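Local coordinates for protein 6-phospho-beta-d glycosidase (Streptococcus pyogenes, PDB 5FOO) that probably hydrolyses 6-phosphorylated beta-glucosides as a glycoside hydrolase of family 1, and holds 6-phosphocyclophellitol in the pocket of its barrel, at residues 63-66 with 67-70; 121-124 with 125-128; 131-135 with 136-140; 395-398 with 399-402. The protein carries 1 engineered substitution. All blocks are in the same frame, centred on the assembly; numbering follows the deposited sequence.

Interaction 1 of 4, residues 63-66 with 67-70; sequences TLLA and SLGH
With chi1 at 70°, Ser67 places OG between its own backbone N and carbonyl carbon, turned back over the last helical turn onto the carbonyl of Leu64. There OG donates to Leu64 O across 2.6 Å, and the same oxygen takes Leu68 N at 3.0 Å, so one carbonyl is gripped by a hydroxyl and an amide. Leu64 carries CG opposite its backbone N (chi1 -176°), which brings CG within 3.8 Å of Leu68 CD1; the two leucines meet at a slant and both also rest on Val435. Beyond the helix end, the ring of His70 folds back beside Leu65, whose CD2 lies 3.8 Å from His70 CE1, while Phe453 meets the same ring with its plane almost perpendicular. Two backbone bonds close the helix end: His70 N donates to Leu65 O at 3.1 Å with an N-H...O angle of 160°, and Gly69 N reaches Ala66 O at 3.0 Å from well above the carbonyl plane. Gly69, at positive phi, turns the chain out of the helix so that both bonds can form. This pair of bonds is the Schellman motif, with Gly69 as C-prime residue, that ends helix 54-67 before barrel strand 72-76.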
loop_
_atom_site.group_PDB
_atom_site.type_symbol
_atom_site.label_atom_id
_atom_site.label_comp_id
_atom_site.label_asym_id
_atom_site.label_seq_id
_atom_site.Cartn_x
_atom_site.Cartn_y
_atom_site.Cartn_z
ATOM N N THR A 63 2.470 -7.887 -21.223
ATOM C CA THR A 63 2.320 -7.613 -22.629
ATOM C C THR A 63 1.065 -6.743 -22.866
ATOM O O THR A 63 1.151 -5.709 -23.533
ATOM C CB THR A 63 2.334 -8.929 -23.455
ATOM O OG1 THR A 63 3.599 -9.546 -23.291
ATOM C CG2 THR A 63 2.121 -8.675 -24.934
ATOM N N LEU A 64 -0.062 -7.105 -22.264
ATOM C CA LEU A 64 -1.263 -6.270 -22.378
ATOM C C LEU A 64 -1.109 -4.906 -21.809
ATOM O O LEU A 64 -1.526 -3.919 -22.426
ATOM C CB LEU A 64 -2.428 -6.952 -21.694
ATOM C CG LEU A 64 -3.796 -6.235 -21.813
ATOM C CD1 LEU A 64 -4.401 -6.249 -23.233
ATOM C CD2 LEU A 64 -4.710 -6.915 -20.823
ATOM N N LEU A 65 -0.545 -4.813 -20.602
ATOM C CA LEU A 65 -0.342 -3.499 -19.977
ATOM C C LEU A 65 0.635 -2.610 -20.798
ATOM O O LEU A 65 0.422 -1.409 -20.917
ATOM C CB LEU A 65 0.176 -3.685 -18.535
ATOM C CG LEU A 65 -0.848 -4.375 -17.608
ATOM C CD1 LEU A 65 -0.412 -4.356 -16.174
ATOM C CD2 LEU A 65 -2.240 -3.736 -17.682
ATOM N N ALA A 66 1.662 -3.215 -21.394
ATOM C CA ALA A 66 2.529 -2.474 -22.301
ATOM C C ALA A 66 1.739 -1.949 -23.455
ATOM O O ALA A 66 1.887 -0.789 -23.793
ATOM C CB ALA A 66 3.689 -3.291 -22.832
ATOM N N SER A 67 0.888 -2.787 -24.062
ATOM C CA SER A 67 0.055 -2.310 -25.188
ATOM C C SER A 67 -0.937 -1.217 -24.745
ATOM O O SER A 67 -1.347 -0.424 -25.553
ATOM C CB SER A 67 -0.683 -3.469 -25.849
ATOM O OG SER A 67 -1.725 -3.983 -24.981
ATOM N N LEU A 68 -1.276 -1.153 -23.447
ATOM C CA LEU A 68 -2.126 -0.097 -22.897
ATOM C C LEU A 68 -1.364 1.098 -22.307
ATOM O O LEU A 68 -1.921 1.851 -21.488
ATOM C CB LEU A 68 -3.081 -0.688 -21.882
ATOM C CG LEU A 68 -4.047 -1.768 -22.413
ATOM C CD1 LEU A 68 -4.611 -2.603 -21.298
ATOM C CD2 LEU A 68 -5.197 -1.158 -23.225
ATOM N N GLY A 69 -0.097 1.262 -22.728
ATOM C CA GLY A 69 0.705 2.464 -22.471
ATOM C C GLY A 69 1.428 2.527 -21.121
ATOM O O GLY A 69 1.999 3.559 -20.779
ATOM N N HIS A 70 1.358 1.471 -20.327
ATOM C CA HIS A 70 1.984 1.497 -18.987
ATOM C C HIS A 70 3.508 1.483 -19.157
ATOM O O HIS A 70 4.013 0.690 -19.934
ATOM C CB HIS A 70 1.510 0.305 -18.148
ATOM C CG HIS A 70 0.042 0.351 -17.822
ATOM N ND1 HIS A 70 -0.504 -0.323 -16.749
ATOM C CD2 HIS A 70 -0.989 1.040 -18.389
ATOM C CE1 HIS A 70 -1.805 -0.086 -16.689
ATOM N NE2 HIS A 70 -2.129 0.723 -17.685
#

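Interaction 2 of 4, residues 121-124 with 125-128; sequences DLPI and ALYQ
Leu122 lays its CD2 methyl against the CB of Tyr127, 3.9 Å away, the two side chains crossing at about a right angle. The tyrosine ring itself continues past this contact toward Leu30 and Pro181, so it is the root of the side chain that leucine touches. Ile124 approaches Tyr127 CB through its CD1, at a longer 4.2 Å, and stands oblique to the ring. Its CG1, opposite the backbone N (chi1 -164°), also meets the amide end of Gln128, with NE2 at 3.8 Å; this is a van der Waals contact of an amide with an aliphatic branch. In a separate contact the pyrrolidine ring of Pro123 offers CG to Leu126 CD1 at 3.9 Å, the two side chains meeting at a slant, and Trp79 packs against both residues. The residues form the start of helix 124-130, in the connection that follows strand 112-116 of the (beta/alpha)8 barrel, with Pro123 at the N-cap position. Proline brings no side-chain acceptor to the cap; its carbonyl starts the helical bonding, O receiving Tyr127 N at 3.3 Å and, weakly, Leu126 N. The next bond, Gln128 N to Ile124 O, is 2.9 Å long and nearly straight, with an N-H...O angle of 171°. Leu122 and Leu126 both pack on Val138 of the following helix 136-153.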
loop_
_atom_site.group_PDB
_atom_site.type_symbol
_atom_site.label_atom_id
_atom_site.label_comp_id
_atom_site.label_asym_id
_atom_site.label_seq_id
_atom_site.Cartn_x
_atom_site.Cartn_y
_atom_site.Cartn_z
ATOM N N ASP A 121 1.138 -9.510 4.339
ATOM C CA ASP A 121 1.353 -10.918 4.120
ATOM C C ASP A 121 2.463 -11.567 4.893
ATOM O O ASP A 121 3.165 -12.423 4.364
ATOM C CB ASP A 121 1.477 -11.224 2.608
ATOM C CG ASP A 121 2.739 -10.603 1.970
ATOM O OD1 ASP A 121 3.243 -9.580 2.505
ATOM O OD2 ASP A 121 3.222 -11.157 0.949
ATOM N N LEU A 122 2.554 -11.245 6.167
ATOM C CA LEU A 122 3.367 -12.004 7.099
ATOM C C LEU A 122 3.061 -13.505 6.984
ATOM O O LEU A 122 1.887 -13.920 6.936
ATOM C CB LEU A 122 3.120 -11.490 8.529
ATOM C CG LEU A 122 3.934 -12.172 9.605
ATOM C CD1 LEU A 122 5.301 -11.524 9.747
ATOM C CD2 LEU A 122 3.198 -12.169 10.938
ATOM N N PRO A 123 4.083 -14.356 6.981
ATOM C CA PRO A 123 3.829 -15.814 7.147
ATOM C C PRO A 123 3.127 -16.179 8.468
ATOM O O PRO A 123 3.590 -15.806 9.580
ATOM C CB PRO A 123 5.219 -16.428 7.168
ATOM C CG PRO A 123 6.123 -15.433 6.576
ATOM C CD PRO A 123 5.524 -14.066 6.938
ATOM N N ILE A 124 2.023 -16.902 8.363
ATOM C CA ILE A 124 1.358 -17.446 9.580
ATOM C C ILE A 124 2.336 -18.181 10.496
ATOM O O ILE A 124 2.242 -18.048 11.704
ATOM C CB ILE A 124 0.112 -18.296 9.233
ATOM C CG1 ILE A 124 -0.798 -18.522 10.476
ATOM C CG2 ILE A 124 0.537 -19.609 8.621
ATOM C CD1 ILE A 124 -1.359 -17.243 11.097
ATOM N N ALA A 125 3.352 -18.882 9.990
ATOM C CA ALA A 125 4.188 -19.636 10.932
ATOM C C ALA A 125 4.948 -18.694 11.873
ATOM O O ALA A 125 5.197 -19.040 13.043
ATOM C CB ALA A 125 5.168 -20.593 10.226
ATOM N N LEU A 126 5.304 -17.501 11.383
ATOM C CA LEU A 126 5.990 -16.491 12.222
ATOM C C LEU A 126 5.072 -15.804 13.198
ATOM O O LEU A 126 5.509 -15.445 14.272
ATOM C CB LEU A 126 6.751 -15.465 11.381
ATOM C CG LEU A 126 7.824 -16.086 10.470
ATOM C CD1 LEU A 126 8.547 -14.975 9.658
ATOM C CD2 LEU A 126 8.772 -17.033 11.261
ATOM N N TYR A 127 3.807 -15.608 12.834
ATOM C CA TYR A 127 2.819 -15.190 13.810
ATOM C C TYR A 127 2.670 -16.226 14.925
ATOM O O TYR A 127 2.794 -15.890 16.091
ATOM C CB TYR A 127 1.448 -14.877 13.196
ATOM C CG TYR A 127 0.534 -14.436 14.312
ATOM C CD1 TYR A 127 0.678 -13.173 14.886
ATOM C CD2 TYR A 127 -0.444 -15.315 14.854
ATOM C CE1 TYR A 127 -0.137 -12.777 15.935
ATOM C CE2 TYR A 127 -1.269 -14.919 15.912
ATOM C CZ TYR A 127 -1.105 -13.668 16.448
ATOM O OH TYR A 127 -1.870 -13.254 17.488
ATOM N N GLN A 128 2.473 -17.486 14.562
ATOM C CA GLN A 128 2.233 -18.575 15.573
ATOM C C GLN A 128 3.450 -18.764 16.449
ATOM O O GLN A 128 3.359 -18.756 17.653
ATOM C CB GLN A 128 1.832 -19.917 14.885
ATOM C CG GLN A 128 0.420 -19.898 14.265
ATOM C CD GLN A 128 0.086 -21.086 13.341
ATOM O OE1 GLN A 128 0.960 -21.737 12.770
ATOM N NE2 GLN A 128 -1.187 -21.288 13.117
#

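Interaction 3 of 4, residues 131-135 with 136-140; sequences GGWES and KHVVD
Ser135 OG is gripped by two backbone amides: Val138 N, 3.1 Å away in a nearly straight bond (N-H...O 170°), and, in a weak and strongly bent bond, His137 N at 3.0 Å. This makes Ser135 the N-cap of helix 136-153, its hydroxyl accepting from N-H groups of the first turn. The OG can do so because chi1 of 157° swings it opposite its own backbone N, forward over the helix start. Ser135 O takes Val139 N at 3.1 Å, the first regular helical bond. Val138 CB presses onto Gly132 O at 3.2 Å, both of its methyls lying close to the same carbonyl, which also accepts Ser135 N within the turn. The indole of Trp133 comes down beside the helix, where it meets Phe142 edge-to-face and also touches the ring of His118. The polar ends find partners elsewhere: Lys136 NZ pairs with Glu282, His137 NE2 bonds Glu87, and Glu134 OE2 bonds Tyr174 OH. The two valines meet the indole differently: Val139 CG2 lies at its edge, near the ring plane, and Val138 CG1 stands oblique, each 4.4 Å from Trp133 CE3.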
loop_
_atom_site.group_PDB
_atom_site.type_symbol
_atom_site.label_atom_id
_atom_site.label_comp_id
_atom_site.label_asym_id
_atom_site.label_seq_id
_atom_site.Cartn_x
_atom_site.Cartn_y
_atom_site.Cartn_z
ATOM N N GLY A 131 4.569 -14.240 17.609
ATOM C CA GLY A 131 3.783 -13.032 17.663
ATOM C C GLY A 131 3.980 -12.126 16.433
ATOM O O GLY A 131 3.510 -10.972 16.404
ATOM N N GLY A 132 4.624 -12.630 15.399
ATOM C CA GLY A 132 4.640 -11.866 14.168
ATOM C C GLY A 132 5.446 -10.588 14.273
ATOM O O GLY A 132 6.544 -10.590 14.806
ATOM N N TRP A 133 4.875 -9.488 13.787
ATOM C CA TRP A 133 5.521 -8.193 13.886
ATOM C C TRP A 133 5.722 -7.721 15.345
ATOM O O TRP A 133 6.422 -6.717 15.603
ATOM C CB TRP A 133 4.733 -7.128 13.100
ATOM C CG TRP A 133 4.705 -7.405 11.623
ATOM C CD1 TRP A 133 3.617 -7.717 10.891
ATOM C CD2 TRP A 133 5.824 -7.436 10.720
ATOM N NE1 TRP A 133 3.964 -7.891 9.568
ATOM C CE2 TRP A 133 5.310 -7.731 9.431
ATOM C CE3 TRP A 133 7.182 -7.210 10.864
ATOM C CZ2 TRP A 133 6.114 -7.806 8.293
ATOM C CZ3 TRP A 133 8.024 -7.276 9.716
ATOM C CH2 TRP A 133 7.483 -7.570 8.453
ATOM N N GLU A 134 5.112 -8.422 16.301
ATOM C CA GLU A 134 5.397 -8.094 17.716
ATOM C C GLU A 134 6.801 -8.494 18.033
ATOM O O GLU A 134 7.321 -8.020 18.977
ATOM C CB GLU A 134 4.456 -8.791 18.698
ATOM C CG GLU A 134 2.971 -8.546 18.479
ATOM C CD GLU A 134 2.147 -9.700 19.055
ATOM O OE1 GLU A 134 2.535 -10.194 20.108
ATOM O OE2 GLU A 134 1.189 -10.146 18.438
ATOM N N SER A 135 7.446 -9.332 17.224
ATOM C CA SER A 135 8.774 -9.806 17.588
ATOM C C SER A 135 9.913 -9.167 16.805
ATOM O O SER A 135 9.917 -9.200 15.542
ATOM C CB SER A 135 8.835 -11.300 17.425
ATOM O OG SER A 135 10.181 -11.700 17.245
ATOM N N LYS A 136 10.916 -8.664 17.540
ATOM C CA LYS A 136 12.127 -8.145 16.885
ATOM C C LYS A 136 12.972 -9.218 16.216
ATOM O O LYS A 136 13.728 -8.920 15.268
ATOM C CB LYS A 136 12.917 -7.288 17.835
ATOM C CG LYS A 136 12.101 -6.041 18.253
ATOM C CD LYS A 136 12.833 -5.166 19.286
ATOM C CE LYS A 136 11.986 -3.950 19.633
ATOM N NZ LYS A 136 12.756 -2.983 20.437
ATOM N N HIS A 137 12.795 -10.479 16.610
ATOM C CA HIS A 137 13.428 -11.588 15.882
ATOM C C HIS A 137 12.786 -11.749 14.497
ATOM O O HIS A 137 13.476 -11.878 13.508
ATOM C CB HIS A 137 13.350 -12.892 16.664
ATOM C CG HIS A 137 13.880 -14.068 15.908
ATOM N ND1 HIS A 137 15.195 -14.162 15.510
ATOM C CD2 HIS A 137 13.276 -15.197 15.488
ATOM C CE1 HIS A 137 15.380 -15.313 14.894
ATOM N NE2 HIS A 137 14.225 -15.951 14.858
ATOM N N VAL A 138 11.468 -11.703 14.442
ATOM C CA VAL A 138 10.755 -11.673 13.171
ATOM C C VAL A 138 11.211 -10.544 12.231
ATOM O O VAL A 138 11.325 -10.764 10.991
ATOM C CB VAL A 138 9.236 -11.634 13.364
ATOM C CG1 VAL A 138 8.503 -11.212 12.071
ATOM C CG2 VAL A 138 8.764 -12.993 13.883
ATOM N N VAL A 139 11.419 -9.365 12.797
ATOM C CA VAL A 139 11.974 -8.239 12.047
ATOM C C VAL A 139 13.297 -8.611 11.435
ATOM O O VAL A 139 13.560 -8.298 10.279
ATOM C CB VAL A 139 12.175 -7.021 12.921
ATOM C CG1 VAL A 139 13.123 -6.005 12.269
ATOM C CG2 VAL A 139 10.806 -6.389 13.153
ATOM N N ASP A 140 14.135 -9.288 12.196
ATOM C CA ASP A 140 15.432 -9.763 11.648
ATOM C C ASP A 140 15.244 -10.769 10.543
ATOM O O ASP A 140 15.980 -10.739 9.605
ATOM C CB ASP A 140 16.321 -10.378 12.740
ATOM C CG ASP A 140 16.963 -9.322 13.642
ATOM O OD1 ASP A 140 17.183 -8.177 13.231
ATOM O OD2 ASP A 140 17.265 -9.634 14.791
#

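Interaction 4 of 4, residues 395-398 with 399-402; sequences EHLT and YLHK
The ring of Tyr399 has the carbonyl oxygen of Glu395 at its edge, close to the ring plane, with CD2 3.2 Å from that O, while the carbonyl carbon of Thr398 stands oblique to it. The other flat groups find partners beyond the segment: the imidazole of His396 is stacked on Phe392, and that of His401 meets Phe4 edge-to-face. Tyr399 reaches its place with CG opposite the carbonyl carbon (chi1 -77°), which leans the ring back along the helix toward Glu395. The same Glu395 O accepts Tyr399 N at 3.2 Å. Regular bonds follow: Leu400 N to His396 O, 2.9 Å, His401 N to Leu397 O, also 2.9 Å, and Lys402 N to Thr398 O at 3.1 Å. On the buried face Leu397 CD2 meets Leu400 CD2 at 4.3 Å, both leucines packing on Tyr413 of barrel strand 410-416. Glu395 forms a salt bridge with Arg332 through OE1 and a hydrogen bond with Gln391 through OE2, and Lys402 lies by Tyr347 in a cation-pi contact. Such a helix, 387-405, joining strands 362-367 and 410-416, is an outer helix of the (beta/alpha)8 barrel.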
loop_
_atom_site.group_PDB
_atom_site.type_symbol
_atom_site.label_atom_id
_atom_site.label_comp_id
_atom_site.label_asym_id
_atom_site.label_seq_id
_atom_site.Cartn_x
_atom_site.Cartn_y
_atom_site.Cartn_z
ATOM N N GLU A 395 -10.224 13.454 -12.353
ATOM C CA GLU A 395 -10.191 14.463 -11.263
ATOM C C GLU A 395 -8.986 14.377 -10.344
ATOM O O GLU A 395 -8.468 15.416 -9.909
ATOM C CB GLU A 395 -11.470 14.430 -10.384
ATOM C CG GLU A 395 -12.728 14.854 -11.133
ATOM C CD GLU A 395 -14.025 14.609 -10.345
ATOM O OE1 GLU A 395 -13.999 14.630 -9.089
ATOM O OE2 GLU A 395 -15.069 14.371 -10.999
ATOM N N HIS A 396 -8.580 13.166 -9.964
ATOM C CA HIS A 396 -7.506 13.033 -8.962
ATOM C C HIS A 396 -6.176 13.482 -9.613
ATOM O O HIS A 396 -5.365 14.216 -9.002
ATOM C CB HIS A 396 -7.457 11.596 -8.389
ATOM C CG HIS A 396 -8.512 11.344 -7.354
ATOM N ND1 HIS A 396 -9.838 11.115 -7.686
ATOM C CD2 HIS A 396 -8.455 11.325 -6.000
ATOM C CE1 HIS A 396 -10.552 10.997 -6.588
ATOM N NE2 HIS A 396 -9.746 11.112 -5.550
ATOM N N LEU A 397 -6.019 13.046 -10.858
ATOM C CA LEU A 397 -4.898 13.438 -11.715
ATOM C C LEU A 397 -4.851 14.916 -11.963
ATOM O O LEU A 397 -3.749 15.456 -12.083
ATOM C CB LEU A 397 -4.919 12.730 -13.067
ATOM C CG LEU A 397 -4.127 11.454 -13.133
ATOM C CD1 LEU A 397 -4.448 10.765 -14.422
ATOM C CD2 LEU A 397 -2.640 11.712 -13.081
ATOM N N THR A 398 -6.016 15.581 -12.044
ATOM C CA THR A 398 -6.051 17.024 -12.244
ATOM C C THR A 398 -5.473 17.693 -11.010
ATOM O O THR A 398 -4.738 18.710 -11.103
ATOM C CB THR A 398 -7.457 17.540 -12.532
ATOM O OG1 THR A 398 -7.935 16.943 -13.741
ATOM C CG2 THR A 398 -7.437 18.999 -12.715
ATOM N N TYR A 399 -5.794 17.162 -9.833
ATOM C CA TYR A 399 -5.247 17.783 -8.658
ATOM C C TYR A 399 -3.784 17.419 -8.420
ATOM O O TYR A 399 -3.079 18.212 -7.836
ATOM C CB TYR A 399 -6.088 17.512 -7.436
ATOM C CG TYR A 399 -7.329 18.361 -7.388
ATOM C CD1 TYR A 399 -7.277 19.653 -6.886
ATOM C CD2 TYR A 399 -8.530 17.877 -7.858
ATOM C CE1 TYR A 399 -8.405 20.447 -6.852
ATOM C CE2 TYR A 399 -9.676 18.651 -7.823
ATOM C CZ TYR A 399 -9.603 19.933 -7.303
ATOM O OH TYR A 399 -10.724 20.684 -7.256
ATOM N N LEU A 400 -3.341 16.250 -8.877
ATOM C CA LEU A 400 -1.907 15.909 -8.847
ATOM C C LEU A 400 -1.138 16.886 -9.735
ATOM O O LEU A 400 -0.106 17.383 -9.353
ATOM C CB LEU A 400 -1.688 14.483 -9.321
ATOM C CG LEU A 400 -0.318 13.951 -9.057
ATOM C CD1 LEU A 400 -0.045 13.858 -7.559
ATOM C CD2 LEU A 400 -0.151 12.618 -9.742
ATOM N N HIS A 401 -1.672 17.175 -10.895
ATOM C CA HIS A 401 -1.049 18.174 -11.807
ATOM C C HIS A 401 -0.921 19.551 -11.164
ATOM O O HIS A 401 0.156 20.136 -11.156
ATOM C CB HIS A 401 -1.781 18.277 -13.137
ATOM C CG HIS A 401 -1.045 19.083 -14.169
ATOM N ND1 HIS A 401 -1.214 20.440 -14.305
ATOM C CD2 HIS A 401 -0.107 18.721 -15.087
ATOM C CE1 HIS A 401 -0.416 20.885 -15.267
ATOM N NE2 HIS A 401 0.246 19.852 -15.772
ATOM N N LYS A 402 -2.001 19.998 -10.532
ATOM C CA LYS A 402 -1.992 21.224 -9.743
ATOM C C LYS A 402 -0.883 21.207 -8.708
ATOM O O LYS A 402 -0.143 22.144 -8.583
ATOM C CB LYS A 402 -3.379 21.478 -9.118
ATOM C CG LYS A 402 -3.626 22.929 -8.691
ATOM C CD LYS A 402 -4.811 23.052 -7.741
ATOM C CE LYS A 402 -4.931 24.417 -7.077
ATOM N NZ LYS A 402 -5.935 24.360 -5.970
#

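In the fold
All four contacts lie in the layer round the eight-stranded barrel, their centres 19 to 22 Å from that of the chain. Interactions 2 and 3 are neighbours, centres about 10 Å apart, and share an interface: Leu126 O and Gly132 N lie 3.2 Å apart in a probable hydrogen bond, and Leu122 CD1 packs 3.8 Å from Trp133 CE2. Interaction 4 stands on the opposite side of the chain's centre from both, centres about 39 Å away, and interaction 1 is about 23 Å from it between centres. The bound 6-phosphocyclophellitol lies about 12 Å from the side chain of His396 in interaction 4.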